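PDB 3AAM: endonuclease IV from Thermus thermophilus, which cleaves phosphodiester bonds at apurinic or apyrimidinic sites during DNA repair, leaving a 3'-hydroxyl and a 5'-terminal sugar phosphate, and also has 3'-5' exonuclease activity. Local coordinates for residues L26-F31 and W258-F263; A220-G225 and E229-V234; R44-A49 and A97-V102. All blocks are in the same frame, centred on the assembly; numbering follows the deposited sequence.

Interaction 1. Residues L26-F31 and W258-F263; sequences LGLTAF and WNLRVF
Leu260 reaches out from helix 253-267 and divides its two methyls between Leu26 and Leu28, which flank the turn out of helix 15-26. The tighter touch is methyl to methyl: Leu260 CD2 lies 3.6 Å from Leu28 CD2, and the two side chains meet at about a right angle. The other branch, Leu260 CD1, rests 3.9 Å from the backbone oxygen Leu26 O and 4.4 Å from the methyl Leu26 CD2, so it covers a carbonyl as well as a side chain. Leu260 already points its CB at the loop, and with CG anti to the carbonyl carbon (chi1 -71°) its fork faces both partners. The CB of Leu28 points neither at the helix nor away from it; the end of the chain, CD2, makes the approach. No hydrogen bond spans the two segments; the attachment is apolar, and 117 Å² of surface is buried between them.

A second shell of bonds surrounds the contact. Leu26 O accepts a hydrogen bond from Arg264 NH2, one turn further along the same helix as Leu260, which ties the carbonyl that CD1 touches to that helix. Gly27 is the C-prime residue of a Schellman motif, with phi at 85°, and Leu28 N bonds back to Ala23 O; with this turn between them, Leu26 and Leu28 both reach Leu260. Next along the chain, Thr29 is held by Tyr4, whose backbone N is bonded to Thr29 OG1. Strand 3-6 also takes part: Leu260 packs on Tyr4 and Phe6, and Leu28 on Phe6. The contact thus joins the last helix of the chain to the end of the helix after the first strand, over that strand, the kind of seam at which a TIM barrel closes on itself.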
loop_
_atom_site.group_PDB
_atom_site.type_symbol
_atom_site.label_atom_id
_atom_site.label_comp_id
_atom_site.label_asym_id
_atom_site.label_seq_id
_atom_site.Cartn_x
_atom_site.Cartn_y
_atom_site.Cartn_z
ATOM N N LEU A 26 -14.099 11.668 -8.072
ATOM C CA LEU A 26 -13.585 12.329 -6.877
ATOM C C LEU A 26 -12.440 13.282 -7.191
ATOM O O LEU A 26 -12.126 14.163 -6.393
ATOM C CB LEU A 26 -13.095 11.289 -5.869
ATOM C CG LEU A 26 -14.150 10.452 -5.150
ATOM C CD1 LEU A 26 -13.467 9.366 -4.327
ATOM C CD2 LEU A 26 -14.990 11.364 -4.261
ATOM N N GLY A 27 -11.812 13.099 -8.348
ATOM C CA GLY A 27 -10.696 13.948 -8.715
ATOM C C GLY A 27 -9.384 13.452 -8.129
ATOM O O GLY A 27 -8.465 14.236 -7.904
ATOM N N LEU A 28 -9.295 12.152 -7.871
ATOM C CA LEU A 28 -8.067 11.574 -7.321
ATOM C C LEU A 28 -7.013 11.485 -8.418
ATOM O O LEU A 28 -7.343 11.492 -9.603
ATOM C CB LEU A 28 -8.321 10.157 -6.797
ATOM C CG LEU A 28 -9.459 9.928 -5.809
ATOM C CD1 LEU A 28 -9.453 8.473 -5.373
ATOM C CD2 LEU A 28 -9.295 10.840 -4.605
ATOM N N THR A 29 -5.742 11.406 -8.030
ATOM C CA THR A 29 -4.687 11.279 -9.026
ATOM C C THR A 29 -3.949 9.951 -8.881
ATOM O O THR A 29 -2.892 9.734 -9.474
ATOM C CB THR A 29 -3.701 12.471 -8.985
ATOM O OG1 THR A 29 -3.235 12.688 -7.650
ATOM C CG2 THR A 29 -4.399 13.738 -9.482
ATOM N N ALA A 30 -4.551 9.059 -8.102
ATOM C CA ALA A 30 -4.039 7.715 -7.864
ATOM C C ALA A 30 -5.101 6.986 -7.059
ATOM O O ALA A 30 -5.938 7.624 -6.421
ATOM C CB ALA A 30 -2.732 7.772 -7.079
ATOM N N PHE A 31 -5.091 5.658 -7.099
ATOM C CA PHE A 31 -6.058 4.896 -6.318
ATOM C C PHE A 31 -5.589 3.480 -6.018
ATOM O O PHE A 31 -4.638 2.978 -6.621
ATOM C CB PHE A 31 -7.444 4.887 -6.996
ATOM C CG PHE A 31 -7.523 4.054 -8.245
ATOM C CD1 PHE A 31 -7.905 2.714 -8.186
ATOM C CD2 PHE A 31 -7.235 4.611 -9.484
ATOM C CE1 PHE A 31 -7.999 1.943 -9.352
ATOM C CE2 PHE A 31 -7.325 3.850 -10.647
ATOM C CZ PHE A 31 -7.707 2.517 -10.583
ATOM N N TRP A 258 -13.257 15.718 3.736
ATOM C CA TRP A 258 -12.253 16.160 4.702
ATOM C C TRP A 258 -10.848 15.843 4.195
ATOM O O TRP A 258 -9.990 16.723 4.090
ATOM C CB TRP A 258 -12.492 15.466 6.054
ATOM C CG TRP A 258 -11.433 15.721 7.106
ATOM C CD1 TRP A 258 -10.144 15.258 7.109
ATOM C CD2 TRP A 258 -11.581 16.489 8.310
ATOM N NE1 TRP A 258 -9.484 15.689 8.234
ATOM C CE2 TRP A 258 -10.341 16.449 8.987
ATOM C CE3 TRP A 258 -12.640 17.211 8.880
ATOM C CZ2 TRP A 258 -10.129 17.103 10.206
ATOM C CZ3 TRP A 258 -12.427 17.861 10.091
ATOM C CH2 TRP A 258 -11.180 17.801 10.740
ATOM N N ASN A 259 -10.615 14.578 3.876
ATOM C CA ASN A 259 -9.305 14.164 3.407
ATOM C C ASN A 259 -8.872 14.832 2.111
ATOM O O ASN A 259 -7.709 15.194 1.967
ATOM C CB ASN A 259 -9.275 12.643 3.277
ATOM C CG ASN A 259 -9.347 11.953 4.626
ATOM O OD1 ASN A 259 -10.104 10.998 4.816
ATOM N ND2 ASN A 259 -8.551 12.435 5.576
ATOM N N LEU A 260 -9.787 14.993 1.161
ATOM C CA LEU A 260 -9.430 15.637 -0.097
ATOM C C LEU A 260 -9.080 17.107 0.119
ATOM O O LEU A 260 -8.165 17.637 -0.513
ATOM C CB LEU A 260 -10.567 15.503 -1.115
ATOM C CG LEU A 260 -10.770 14.083 -1.652
ATOM C CD1 LEU A 260 -11.998 14.031 -2.539
ATOM C CD2 LEU A 260 -9.528 13.649 -2.424
ATOM N N ARG A 261 -9.800 17.770 1.017
ATOM C CA ARG A 261 -9.516 19.170 1.294
ATOM C C ARG A 261 -8.124 19.316 1.910
ATOM O O ARG A 261 -7.405 20.265 1.606
ATOM C CB ARG A 261 -10.604 19.757 2.202
ATOM C CG ARG A 261 -11.865 20.159 1.421
ATOM C CD ARG A 261 -13.091 20.239 2.315
ATOM N NE ARG A 261 -12.890 21.146 3.441
ATOM C CZ ARG A 261 -13.063 22.463 3.396
ATOM N NH1 ARG A 261 -13.448 23.055 2.274
ATOM N NH2 ARG A 261 -12.845 23.192 4.481
ATOM N N VAL A 262 -7.726 18.367 2.751
ATOM C CA VAL A 262 -6.397 18.435 3.353
ATOM C C VAL A 262 -5.313 18.116 2.307
ATOM O O VAL A 262 -4.318 18.828 2.207
ATOM C CB VAL A 262 -6.289 17.480 4.560
ATOM C CG1 VAL A 262 -4.879 17.535 5.143
ATOM C CG2 VAL A 262 -7.307 17.890 5.625
ATOM N N PHE A 263 -5.511 17.060 1.519
ATOM C CA PHE A 263 -4.545 16.691 0.483
ATOM C C PHE A 263 -4.318 17.861 -0.460
ATOM O O PHE A 263 -3.189 18.211 -0.778
ATOM C CB PHE A 263 -5.055 15.516 -0.367
ATOM C CG PHE A 263 -4.572 14.165 0.080
ATOM C CD1 PHE A 263 -3.216 13.914 0.261
ATOM C CD2 PHE A 263 -5.477 13.123 0.260
ATOM C CE1 PHE A 263 -2.771 12.633 0.614
ATOM C CE2 PHE A 263 -5.046 11.840 0.612
ATOM C CZ PHE A 263 -3.694 11.595 0.787
#

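Interaction 2. Residues A220-G225 and E229-V234; sequences AHLLQG and EGLKRV
Leu222 and Leu223 are the two central residues of a type II beta turn from His221 to Gln224, and they face Leu231 of helix 230-235 and Glu229, close before it in sequence. The turn is closed by Gln224 N bonding to His221 O at 3.0 Å, with Leu223 at positive phi (67°). Across the gap the CA atoms of Leu223 and Glu229 are 6.5 Å apart, those of Leu222 and Leu231 7.8 Å.

The inner pair is purely aliphatic: Leu222 CD2 meets Leu231 CD1 at 3.9 Å, with the two chains crossing obliquely. Leu231 continues onto Leu205 and Asp207 of strand 202-208, and its side chain is about 9 Å from that of the manganese ligand His219. At the outer pair, Leu223 CD2 sits over the flat of the Glu229 carboxylate, 3.6 Å from Glu229 CD and at nearly the same distance from both oxygens. The Glu229 chain, bent at chi2 (-68°), folds the carboxylate back to meet that methyl. The turn is also tied outward: Leu222 O accepts a hydrogen bond from Trp258 NE1, and His221 ND1 is bonded to Thr249 OG1.

With no hydrogen bond between the segments, the buried leucines provide an apolar contact, while the exposed rim sets a methyl against the carboxylate, which cannot offset any negative charge it probably carries.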
loop_
_atom_site.group_PDB
_atom_site.type_symbol
_atom_site.label_atom_id
_atom_site.label_comp_id
_atom_site.label_asym_id
_atom_site.label_seq_id
_atom_site.Cartn_x
_atom_site.Cartn_y
_atom_site.Cartn_z
ATOM N N ALA A 220 -5.791 6.735 11.067
ATOM C CA ALA A 220 -6.630 7.896 11.325
ATOM C C ALA A 220 -6.579 8.797 10.096
ATOM O O ALA A 220 -5.579 8.814 9.372
ATOM C CB ALA A 220 -6.127 8.657 12.546
ATOM N N HIS A 221 -7.666 9.529 9.859
ATOM C CA HIS A 221 -7.752 10.453 8.730
ATOM C C HIS A 221 -6.675 11.526 8.867
ATOM O O HIS A 221 -6.097 11.710 9.941
ATOM C CB HIS A 221 -9.120 11.143 8.700
ATOM C CG HIS A 221 -10.276 10.209 8.527
ATOM N ND1 HIS A 221 -10.403 9.371 7.441
ATOM C CD2 HIS A 221 -11.371 9.997 9.295
ATOM C CE1 HIS A 221 -11.527 8.684 7.544
ATOM N NE2 HIS A 221 -12.133 9.044 8.663
ATOM N N LEU A 222 -6.411 12.241 7.779
ATOM C CA LEU A 222 -5.416 13.303 7.811
ATOM C C LEU A 222 -5.809 14.341 8.860
ATOM O O LEU A 222 -6.978 14.713 8.974
ATOM C CB LEU A 222 -5.297 13.952 6.432
ATOM C CG LEU A 222 -4.922 12.976 5.312
ATOM C CD1 LEU A 222 -4.895 13.714 3.986
ATOM C CD2 LEU A 222 -3.573 12.334 5.603
ATOM N N LEU A 223 -4.819 14.784 9.630
ATOM C CA LEU A 223 -4.996 15.767 10.701
ATOM C C LEU A 223 -5.826 15.274 11.885
ATOM O O LEU A 223 -6.065 16.030 12.825
ATOM C CB LEU A 223 -5.614 17.064 10.158
ATOM C CG LEU A 223 -4.784 17.855 9.139
ATOM C CD1 LEU A 223 -5.448 19.207 8.879
ATOM C CD2 LEU A 223 -3.373 18.060 9.664
ATOM N N GLN A 224 -6.250 14.012 11.860
ATOM C CA GLN A 224 -7.060 13.478 12.952
ATOM C C GLN A 224 -6.326 12.499 13.866
ATOM O O GLN A 224 -6.924 11.925 14.780
ATOM C CB GLN A 224 -8.320 12.814 12.394
ATOM C CG GLN A 224 -9.296 13.796 11.764
ATOM C CD GLN A 224 -10.590 13.137 11.341
ATOM O OE1 GLN A 224 -10.953 12.077 11.853
ATOM N NE2 GLN A 224 -11.308 13.772 10.419
ATOM N N GLY A 225 -5.032 12.323 13.625
ATOM C CA GLY A 225 -4.243 11.412 14.434
ATOM C C GLY A 225 -3.137 12.096 15.214
ATOM O O GLY A 225 -3.127 13.316 15.359
ATOM N N GLU A 229 0.351 17.334 11.225
ATOM C CA GLU A 229 1.053 17.996 10.135
ATOM C C GLU A 229 2.364 17.318 9.765
ATOM O O GLU A 229 2.993 17.673 8.768
ATOM C CB GLU A 229 1.284 19.472 10.477
ATOM C CG GLU A 229 -0.007 20.272 10.610
ATOM C CD GLU A 229 -0.753 20.436 9.293
ATOM O OE1 GLU A 229 -0.418 19.741 8.312
ATOM O OE2 GLU A 229 -1.690 21.261 9.241
ATOM N N GLY A 230 2.778 16.340 10.565
ATOM C CA GLY A 230 3.998 15.623 10.248
ATOM C C GLY A 230 3.829 14.953 8.894
ATOM O O GLY A 230 4.784 14.818 8.127
ATOM N N LEU A 231 2.601 14.533 8.595
ATOM C CA LEU A 231 2.318 13.887 7.318
ATOM C C LEU A 231 2.430 14.871 6.164
ATOM O O LEU A 231 2.704 14.479 5.030
ATOM C CB LEU A 231 0.922 13.254 7.323
ATOM C CG LEU A 231 0.729 12.073 8.274
ATOM C CD1 LEU A 231 -0.647 11.476 8.050
ATOM C CD2 LEU A 231 1.809 11.021 8.027
ATOM N N LYS A 232 2.210 16.152 6.447
ATOM C CA LYS A 232 2.334 17.170 5.416
ATOM C C LYS A 232 3.793 17.200 4.962
ATOM O O LYS A 232 4.084 17.281 3.770
ATOM C CB LYS A 232 1.938 18.544 5.965
ATOM C CG LYS A 232 2.155 19.691 4.978
ATOM C CD LYS A 232 1.863 21.054 5.610
ATOM C CE LYS A 232 2.852 21.375 6.723
ATOM N NZ LYS A 232 2.646 22.738 7.304
ATOM N N ARG A 233 4.705 17.117 5.926
ATOM C CA ARG A 233 6.132 17.141 5.638
ATOM C C ARG A 233 6.584 15.925 4.833
ATOM O O ARG A 233 7.518 16.016 4.036
ATOM C CB ARG A 233 6.919 17.249 6.944
ATOM C CG ARG A 233 6.763 18.599 7.638
ATOM C CD ARG A 233 7.834 19.593 7.193
ATOM N NE ARG A 233 7.776 19.907 5.766
ATOM C CZ ARG A 233 6.841 20.665 5.201
ATOM N NH1 ARG A 233 6.873 20.895 3.895
ATOM N NH2 ARG A 233 5.878 21.199 5.943
ATOM N N VAL A 234 5.926 14.787 5.038
ATOM C CA VAL A 234 6.260 13.581 4.286
ATOM C C VAL A 234 5.704 13.720 2.867
ATOM O O VAL A 234 6.405 13.485 1.878
ATOM C CB VAL A 234 5.656 12.314 4.954
ATOM C CG1 VAL A 234 5.838 11.098 4.052
ATOM C CG2 VAL A 234 6.335 12.063 6.288
#

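Interaction 3. Residues R44-A49 and A97-V102; sequences RALSPA and AALLGV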
loop_
_atom_site.group_PDB
_atom_site.type_symbol
_atom_site.label_atom_id
_atom_site.label_comp_id
_atom_site.label_asym_id
_atom_site.label_seq_id
_atom_site.Cartn_x
_atom_site.Cartn_y
_atom_site.Cartn_z
ATOM N N ARG A 44 -11.568 -13.727 -6.952
ATOM C CA ARG A 44 -12.698 -13.121 -7.651
ATOM C C ARG A 44 -12.513 -13.195 -9.159
ATOM O O ARG A 44 -11.524 -12.697 -9.704
ATOM C CB ARG A 44 -12.848 -11.660 -7.223
ATOM C CG ARG A 44 -13.890 -10.871 -8.007
ATOM C CD ARG A 44 -13.935 -9.428 -7.519
ATOM N NE ARG A 44 -14.883 -8.609 -8.270
ATOM C CZ ARG A 44 -14.704 -8.211 -9.524
ATOM N NH1 ARG A 44 -13.606 -8.551 -10.186
ATOM N NH2 ARG A 44 -15.632 -7.473 -10.120
ATOM N N ALA A 45 -13.471 -13.824 -9.833
ATOM C CA ALA A 45 -13.404 -13.966 -11.279
ATOM C C ALA A 45 -13.284 -12.611 -11.962
ATOM O O ALA A 45 -14.005 -11.660 -11.635
ATOM C CB ALA A 45 -14.638 -14.702 -11.789
ATOM N N LEU A 46 -12.360 -12.528 -12.912
ATOM C CA LEU A 46 -12.134 -11.300 -13.658
ATOM C C LEU A 46 -12.285 -11.622 -15.144
ATOM O O LEU A 46 -11.399 -12.222 -15.745
ATOM C CB LEU A 46 -10.729 -10.769 -13.368
ATOM C CG LEU A 46 -10.423 -9.335 -13.793
ATOM C CD1 LEU A 46 -11.316 -8.373 -13.015
ATOM C CD2 LEU A 46 -8.955 -9.032 -13.526
ATOM N N SER A 47 -13.416 -11.226 -15.722
ATOM C CA SER A 47 -13.702 -11.482 -17.134
ATOM C C SER A 47 -12.913 -10.592 -18.087
ATOM O O SER A 47 -12.505 -9.491 -17.728
ATOM C CB SER A 47 -15.193 -11.280 -17.405
ATOM O OG SER A 47 -15.516 -9.901 -17.400
ATOM N N PRO A 48 -12.691 -11.061 -19.325
ATOM C CA PRO A 48 -11.949 -10.267 -20.308
ATOM C C PRO A 48 -12.624 -8.922 -20.569
ATOM O O PRO A 48 -11.956 -7.916 -20.814
ATOM C CB PRO A 48 -11.947 -11.167 -21.540
ATOM C CG PRO A 48 -11.919 -12.541 -20.934
ATOM C CD PRO A 48 -12.941 -12.421 -19.834
ATOM N N ALA A 49 -13.954 -8.909 -20.516
ATOM C CA ALA A 49 -14.707 -7.683 -20.740
ATOM C C ALA A 49 -14.432 -6.683 -19.624
ATOM O O ALA A 49 -14.302 -5.487 -19.876
ATOM C CB ALA A 49 -16.196 -7.986 -20.817
ATOM N N ALA A 97 -3.396 -8.303 -11.067
ATOM C CA ALA A 97 -2.780 -7.010 -11.335
ATOM C C ALA A 97 -2.170 -6.993 -12.739
ATOM O O ALA A 97 -2.287 -6.006 -13.466
ATOM C CB ALA A 97 -1.705 -6.711 -10.291
ATOM N N ALA A 98 -1.521 -8.088 -13.122
ATOM C CA ALA A 98 -0.911 -8.167 -14.446
ATOM C C ALA A 98 -1.976 -8.037 -15.532
ATOM O O ALA A 98 -1.788 -7.323 -16.516
ATOM C CB ALA A 98 -0.152 -9.483 -14.606
ATOM N N LEU A 99 -3.094 -8.728 -15.349
ATOM C CA LEU A 99 -4.179 -8.670 -16.320
ATOM C C LEU A 99 -4.740 -7.259 -16.437
ATOM O O LEU A 99 -5.013 -6.774 -17.536
ATOM C CB LEU A 99 -5.302 -9.629 -15.920
ATOM C CG LEU A 99 -5.062 -11.123 -16.139
ATOM C CD1 LEU A 99 -6.183 -11.923 -15.498
ATOM C CD2 LEU A 99 -4.987 -11.408 -17.634
ATOM N N LEU A 100 -4.903 -6.597 -15.299
ATOM C CA LEU A 100 -5.451 -5.249 -15.281
ATOM C C LEU A 100 -4.466 -4.158 -15.676
ATOM O O LEU A 100 -4.869 -3.037 -15.963
ATOM C CB LEU A 100 -6.019 -4.942 -13.894
ATOM C CG LEU A 100 -7.257 -5.758 -13.509
ATOM C CD1 LEU A 100 -7.615 -5.509 -12.053
ATOM C CD2 LEU A 100 -8.415 -5.374 -14.425
ATOM N N GLY A 101 -3.178 -4.482 -15.694
ATOM C CA GLY A 101 -2.183 -3.487 -16.037
ATOM C C GLY A 101 -1.837 -2.624 -14.834
ATOM O O GLY A 101 -1.310 -1.521 -14.981
ATOM N N VAL A 102 -2.160 -3.122 -13.642
ATOM C CA VAL A 102 -1.864 -2.415 -12.396
ATOM C C VAL A 102 -0.382 -2.644 -12.108
ATOM O O VAL A 102 0.067 -3.784 -12.026
ATOM C CB VAL A 102 -2.723 -2.961 -11.235
ATOM C CG1 VAL A 102 -2.258 -2.365 -9.914
ATOM C CG2 VAL A 102 -4.195 -2.620 -11.473
#
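The flat group beside the Leu46-Leu100 contact is the guanidinium of Arg44, which has the Leu46 CD1 methyl at its edge and in its plane, with Arg44 NH1 3.6 Å away. The same guanidinium forms a salt bridge through NH2 to Glu50, just inside helix 48-60. The site is a junction between neighbouring outer helices of the TIM barrel: the lead-in to helix 48-60 packs on the end of helix 82-100.

Both helix ends are finished by standard devices. Ser47 is the N-cap, its OG bonded to Glu50 N, and Gly101 is the C-prime residue of a Schellman motif in which Val102 N reaches Ala97 O at 2.9 Å. Two hydrogen bonds from outside the segments also cross the junction: Lys96 NZ bonds to Arg44 O, and Arg55 NE to Leu99 O.

Leu46 makes the apolar contact between the two segments. Its CG lies anti to the backbone N (chi1 -166°), which carries CD2 toward the helix, 4.4 Å from Leu99 CB. There Leu46 CD2 settles at the branch point of Leu100, 3.7 Å from Leu100 CG, with both Leu100 methyls within 4.0 Å of it.

Overall arrangement
All three contacts lie at the outer helices and loops of one TIM barrel. Along the chain, interaction 3 comes complete before interaction 2, and both fall between the two halves of interaction 1. Interactions 1 and 2 are neighbours, with centres 14 Å apart; helix 253-267, whose Trp258 packs on Gln224 of the 220-225 segment, links them. Interaction 3 stands about 25 Å from interaction 1 and about 33 Å from interaction 2, centre to centre, across the chain's centre from the latter. The first and last helices thus meet near the barrel's closure, while interaction 3 joins helices farther round its outside. Interaction 2 begins in strand 219-220, which carries the manganese ligand His219.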